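Local coordinates for protein AT-less polyketide synthase (Streptomyces platensis subsp. rosaceus, PDB 4QYR) that probably condenses acyl and carrier-protein-bound extender units as the KS3 ketosynthase domain of MgsE in isomigrastatin biosynthesis, here with its adjoining linker domain, at residues A[469-480]-A[513-524]. Sequence-based numbering, arbitrary orientation.
Sequences AGRLRDFLDRAR and MDDVLGTLDRFF
Arg473 lies across the helix 513-524 as a knob among Leu517, Leu520, Asp521 and Phe524. Its CG is anti to the backbone N (chi1 172°) and the chain bends at chi3, which brings NH2 over one face of the Phe524 ring, near its rim, with the guanidinium tilted 42° from the ring plane. Its CZ stands 4.8 Å from the Phe524 ring centroid in an off-centre cation-pi contact. NH1 is directed to the Asp521 carboxylate in a salt bridge whose geometry is doubtful, while NE makes a weak bond to Asp474 OD1, completing a charged network. At the far end, Arg480 grips Asp514 through both terminal nitrogens: NH1 donates to OD1 of Asp514 at 2.8 Å, nearly in the guanidinium plane, and NH2 to OD2 is weak. Leu517 CD1 lies over one face of this guanidinium.

Inward of the ion pairs the interface is apolar. Leu520 CD1 lies 3.8 Å from Leu472 CB, Leu476 CB meets the selenomethionine methyl Met513 CE at 3.5 Å, and Leu476 CD1 reaches Val516 CG1. At the Arg473 end, the Phe524 ring comes up to Gly470 CA, consistent with the lack of a side chain there.

The helix axes approach to 9.1 Å at 143°, roughly antiparallel, within the KS-MAT linker region. Leu457 of strand 453-459 backs Ala469 and Leu472, while Val510 and Leu506 of strand 504-510 back Val516 and Phe523, placing the helix pair against these strands. Arg466 adds a second cation-pi partner to Phe524. The charged pairs line one margin of the helix pair, while most apolar contacts lie toward the strands, so electrostatics probably supplement the packing.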
loop_
_atom_site.group_PDB
_atom_site.type_symbol
_atom_site.label_atom_id
_atom_site.label_comp_id
_atom_site.label_asym_id
_atom_site.label_seq_id
_atom_site.Cartn_x
_atom_site.Cartn_y
_atom_site.Cartn_z
ATOM N N ALA A 469 14.627 12.432 -33.433
ATOM C CA ALA A 469 15.694 13.265 -33.974
ATOM C C ALA A 469 15.272 14.734 -34.075
ATOM O O ALA A 469 16.027 15.645 -33.709
ATOM C CB ALA A 469 16.126 12.748 -35.330
ATOM N N GLY A 470 14.064 14.955 -34.576
ATOM C CA GLY A 470 13.510 16.289 -34.671
ATOM C C GLY A 470 13.481 17.015 -33.336
ATOM O O GLY A 470 14.046 18.103 -33.210
ATOM N N ARG A 471 12.836 16.420 -32.337
ATOM C CA ARG A 471 12.738 17.069 -31.043
ATOM C C ARG A 471 14.109 17.277 -30.408
ATOM O O ARG A 471 14.297 18.225 -29.642
ATOM C CB ARG A 471 11.835 16.273 -30.086
ATOM C CG ARG A 471 10.737 15.459 -30.733
ATOM C CD ARG A 471 9.936 14.693 -29.692
ATOM N NE ARG A 471 9.466 15.580 -28.643
ATOM C CZ ARG A 471 9.051 15.187 -27.445
ATOM N NH1 ARG A 471 9.046 13.898 -27.122
ATOM N NH2 ARG A 471 8.643 16.094 -26.564
ATOM N N LEU A 472 15.059 16.397 -30.720
ATOM C CA LEU A 472 16.419 16.567 -30.216
ATOM C C LEU A 472 17.086 17.774 -30.864
ATOM O O LEU A 472 17.713 18.577 -30.172
ATOM C CB LEU A 472 17.272 15.320 -30.447
ATOM C CG LEU A 472 18.591 15.400 -29.666
ATOM C CD1 LEU A 472 18.327 15.742 -28.203
ATOM C CD2 LEU A 472 19.396 14.117 -29.768
ATOM N N ARG A 473 16.953 17.907 -32.185
ATOM C CA ARG A 473 17.467 19.094 -32.860
ATOM C C ARG A 473 16.935 20.343 -32.184
ATOM O O ARG A 473 17.696 21.182 -31.717
ATOM C CB ARG A 473 17.087 19.125 -34.332
ATOM C CG ARG A 473 17.466 20.451 -34.979
ATOM C CD ARG A 473 16.808 20.681 -36.324
ATOM N NE ARG A 473 15.381 20.380 -36.283
ATOM C CZ ARG A 473 14.552 20.526 -37.311
ATOM N NH1 ARG A 473 15.003 20.990 -38.472
ATOM N NH2 ARG A 473 13.268 20.212 -37.173
ATOM N N ASP A 474 15.613 20.436 -32.120
ATOM C CA ASP A 474 14.924 21.586 -31.541
ATOM C C ASP A 474 15.378 21.933 -30.124
ATOM O O ASP A 474 15.708 23.083 -29.847
ATOM C CB ASP A 474 13.415 21.347 -31.547
ATOM C CG ASP A 474 12.821 21.403 -32.942
ATOM O OD1 ASP A 474 13.584 21.354 -33.941
ATOM O OD2 ASP A 474 11.582 21.499 -33.035
ATOM N N PHE A 475 15.391 20.955 -29.227
ATOM C CA PHE A 475 15.855 21.191 -27.861
ATOM C C PHE A 475 17.309 21.653 -27.826
ATOM O O PHE A 475 17.665 22.529 -27.041
ATOM C CB PHE A 475 15.699 19.925 -27.015
ATOM C CG PHE A 475 16.396 19.986 -25.683
ATOM C CD1 PHE A 475 15.711 20.412 -24.550
ATOM C CD2 PHE A 475 17.720 19.584 -25.552
ATOM C CE1 PHE A 475 16.337 20.456 -23.312
ATOM C CE2 PHE A 475 18.351 19.640 -24.333
ATOM C CZ PHE A 475 17.655 20.074 -23.207
ATOM N N LEU A 476 18.149 21.053 -28.664
ATOM C CA LEU A 476 19.579 21.297 -28.585
ATOM C C LEU A 476 19.935 22.722 -28.959
ATOM O O LEU A 476 20.902 23.262 -28.439
ATOM C CB LEU A 476 20.349 20.318 -29.472
ATOM C CG LEU A 476 20.568 18.923 -28.876
ATOM C CD1 LEU A 476 21.680 18.167 -29.601
ATOM C CD2 LEU A 476 20.825 18.986 -27.361
ATOM N N ASP A 477 19.171 23.351 -29.844
ATOM C CA ASP A 477 19.591 24.673 -30.288
ATOM C C ASP A 477 18.922 25.789 -29.490
ATOM O O ASP A 477 19.490 26.869 -29.355
ATOM C CB ASP A 477 19.357 24.875 -31.796
ATOM C CG ASP A 477 17.907 25.136 -32.156
ATOM O OD1 ASP A 477 17.006 24.857 -31.336
ATOM O OD2 ASP A 477 17.678 25.654 -33.273
ATOM N N ARG A 478 17.737 25.546 -28.940
ATOM C CA ARG A 478 17.171 26.528 -28.026
ATOM C C ARG A 478 18.020 26.555 -26.767
ATOM O O ARG A 478 17.943 27.490 -25.970
ATOM C CB ARG A 478 15.706 26.236 -27.692
ATOM C CG ARG A 478 15.001 27.447 -27.070
ATOM C CD ARG A 478 14.074 28.156 -28.070
ATOM N NE ARG A 478 13.402 29.330 -27.502
ATOM C CZ ARG A 478 12.433 30.011 -28.112
ATOM N NH1 ARG A 478 11.890 31.074 -27.528
ATOM N NH2 ARG A 478 12.014 29.634 -29.314
ATOM N N ALA A 479 18.844 25.521 -26.609
ATOM C CA ALA A 479 19.789 25.427 -25.508
ATOM C C ALA A 479 21.142 25.971 -25.933
ATOM O O ALA A 479 22.124 25.832 -25.211
ATOM C CB ALA A 479 19.921 23.991 -25.031
ATOM N N ARG A 480 21.203 26.581 -27.107
ATOM C CA ARG A 480 22.399 27.326 -27.471
ATOM C C ARG A 480 22.060 28.768 -27.753
ATOM O O ARG A 480 22.867 29.651 -27.500
ATOM C CB ARG A 480 23.096 26.710 -28.669
ATOM C CG ARG A 480 23.772 25.395 -28.365
ATOM C CD ARG A 480 24.786 25.102 -29.440
ATOM N NE ARG A 480 24.384 25.745 -30.684
ATOM C CZ ARG A 480 24.820 25.379 -31.884
ATOM N NH1 ARG A 480 24.401 26.015 -32.973
ATOM N NH2 ARG A 480 25.684 24.380 -31.990
HETATM N N MSE A 513 29.327 20.234 -31.841
HETATM C CA MSE A 513 27.900 20.061 -31.665
HETATM C C MSE A 513 27.083 20.686 -32.804
HETATM O O MSE A 513 25.889 20.416 -32.936
HETATM C CB MSE A 513 27.448 20.617 -30.322
HETATM C CG MSE A 513 26.124 19.979 -29.875
HETATM SE SE MSE A 513 25.037 20.921 -28.587
HETATM C CE MSE A 513 23.630 21.474 -29.812
ATOM N N ASP A 514 27.701 21.500 -33.648
ATOM C CA ASP A 514 27.006 21.846 -34.879
ATOM C C ASP A 514 27.176 20.712 -35.874
ATOM O O ASP A 514 26.410 20.590 -36.826
ATOM C CB ASP A 514 27.486 23.177 -35.456
ATOM C CG ASP A 514 27.092 24.358 -34.588
ATOM O OD1 ASP A 514 26.166 25.097 -34.987
ATOM O OD2 ASP A 514 27.687 24.533 -33.502
ATOM N N ASP A 515 28.169 19.866 -35.627
ATOM C CA ASP A 515 28.277 18.603 -36.337
ATOM C C ASP A 515 27.029 17.788 -36.001
ATOM O O ASP A 515 26.410 17.162 -36.869
ATOM C CB ASP A 515 29.558 17.860 -35.941
ATOM C CG ASP A 515 30.797 18.411 -36.630
ATOM O OD1 ASP A 515 30.910 19.650 -36.791
ATOM O OD2 ASP A 515 31.665 17.602 -37.015
ATOM N N VAL A 516 26.661 17.831 -34.723
ATOM C CA VAL A 516 25.464 17.174 -34.228
ATOM C C VAL A 516 24.215 17.786 -34.836
ATOM O O VAL A 516 23.465 17.115 -35.540
ATOM C CB VAL A 516 25.356 17.273 -32.697
ATOM C CG1 VAL A 516 24.061 16.643 -32.206
ATOM C CG2 VAL A 516 26.560 16.644 -32.036
ATOM N N LEU A 517 23.997 19.065 -34.558
ATOM C CA LEU A 517 22.814 19.770 -35.042
ATOM C C LEU A 517 22.617 19.705 -36.566
ATOM O O LEU A 517 21.483 19.657 -37.060
ATOM C CB LEU A 517 22.875 21.229 -34.610
ATOM C CG LEU A 517 22.271 21.527 -33.249
ATOM C CD1 LEU A 517 22.162 23.027 -33.067
ATOM C CD2 LEU A 517 20.923 20.857 -33.149
ATOM N N GLY A 518 23.716 19.713 -37.310
ATOM C CA GLY A 518 23.619 19.624 -38.748
ATOM C C GLY A 518 23.189 18.244 -39.197
ATOM O O GLY A 518 22.355 18.099 -40.089
ATOM N N THR A 519 23.760 17.220 -38.576
ATOM C CA THR A 519 23.479 15.851 -38.992
ATOM C C THR A 519 22.022 15.478 -38.711
ATOM O O THR A 519 21.415 14.755 -39.494
ATOM C CB THR A 519 24.426 14.850 -38.305
ATOM O OG1 THR A 519 25.788 15.181 -38.623
ATOM C CG2 THR A 519 24.139 13.443 -38.783
ATOM N N LEU A 520 21.468 16.000 -37.610
ATOM C CA LEU A 520 20.047 15.847 -37.250
ATOM C C LEU A 520 19.079 16.561 -38.204
ATOM O O LEU A 520 18.023 16.031 -38.546
ATOM C CB LEU A 520 19.805 16.368 -35.831
ATOM C CG LEU A 520 20.253 15.531 -34.636
ATOM C CD1 LEU A 520 19.633 16.063 -33.337
ATOM C CD2 LEU A 520 19.902 14.074 -34.856
ATOM N N ASP A 521 19.437 17.775 -38.606
ATOM C CA ASP A 521 18.639 18.567 -39.534
ATOM C C ASP A 521 18.488 17.882 -40.894
ATOM O O ASP A 521 17.422 17.933 -41.507
ATOM C CB ASP A 521 19.274 19.951 -39.714
ATOM C CG ASP A 521 18.250 21.074 -39.748
ATOM O OD1 ASP A 521 17.072 20.823 -39.404
ATOM O OD2 ASP A 521 18.630 22.205 -40.130
ATOM N N ARG A 522 19.558 17.241 -41.353
ATOM C CA ARG A 522 19.560 16.568 -42.648
ATOM C C ARG A 522 18.786 15.241 -42.641
ATOM O O ARG A 522 18.152 14.869 -43.635
ATOM C CB ARG A 522 21.005 16.332 -43.118
ATOM C CG ARG A 522 21.685 17.550 -43.752
ATOM C CD ARG A 522 23.050 17.199 -44.350
ATOM N NE ARG A 522 23.969 16.643 -43.354
ATOM C CZ ARG A 522 24.780 17.365 -42.576
ATOM N NH1 ARG A 522 24.801 18.693 -42.666
ATOM N NH2 ARG A 522 25.570 16.757 -41.697
ATOM N N PHE A 523 18.846 14.527 -41.522
ATOM C CA PHE A 523 18.131 13.259 -41.379
ATOM C C PHE A 523 16.640 13.513 -41.281
ATOM O O PHE A 523 15.834 12.792 -41.882
ATOM C CB PHE A 523 18.624 12.498 -40.150
ATOM C CG PHE A 523 17.707 11.396 -39.705
ATOM C CD1 PHE A 523 17.765 10.150 -40.289
ATOM C CD2 PHE A 523 16.787 11.602 -38.687
ATOM C CE1 PHE A 523 16.918 9.134 -39.870
ATOM C CE2 PHE A 523 15.937 10.591 -38.267
ATOM C CZ PHE A 523 16.003 9.361 -38.855
ATOM N N PHE A 524 16.281 14.546 -40.524
ATOM C CA PHE A 524 14.887 14.938 -40.370
ATOM C C PHE A 524 14.264 15.342 -41.699
ATOM O O PHE A 524 13.140 14.949 -42.028
ATOM C CB PHE A 524 14.770 16.092 -39.394
ATOM C CG PHE A 524 13.365 16.378 -38.967
ATOM C CD1 PHE A 524 12.772 15.634 -37.951
ATOM C CD2 PHE A 524 12.634 17.391 -39.567
ATOM C CE1 PHE A 524 11.477 15.895 -37.536
ATOM C CE2 PHE A 524 11.334 17.655 -39.160
ATOM C CZ PHE A 524 10.757 16.906 -38.138
#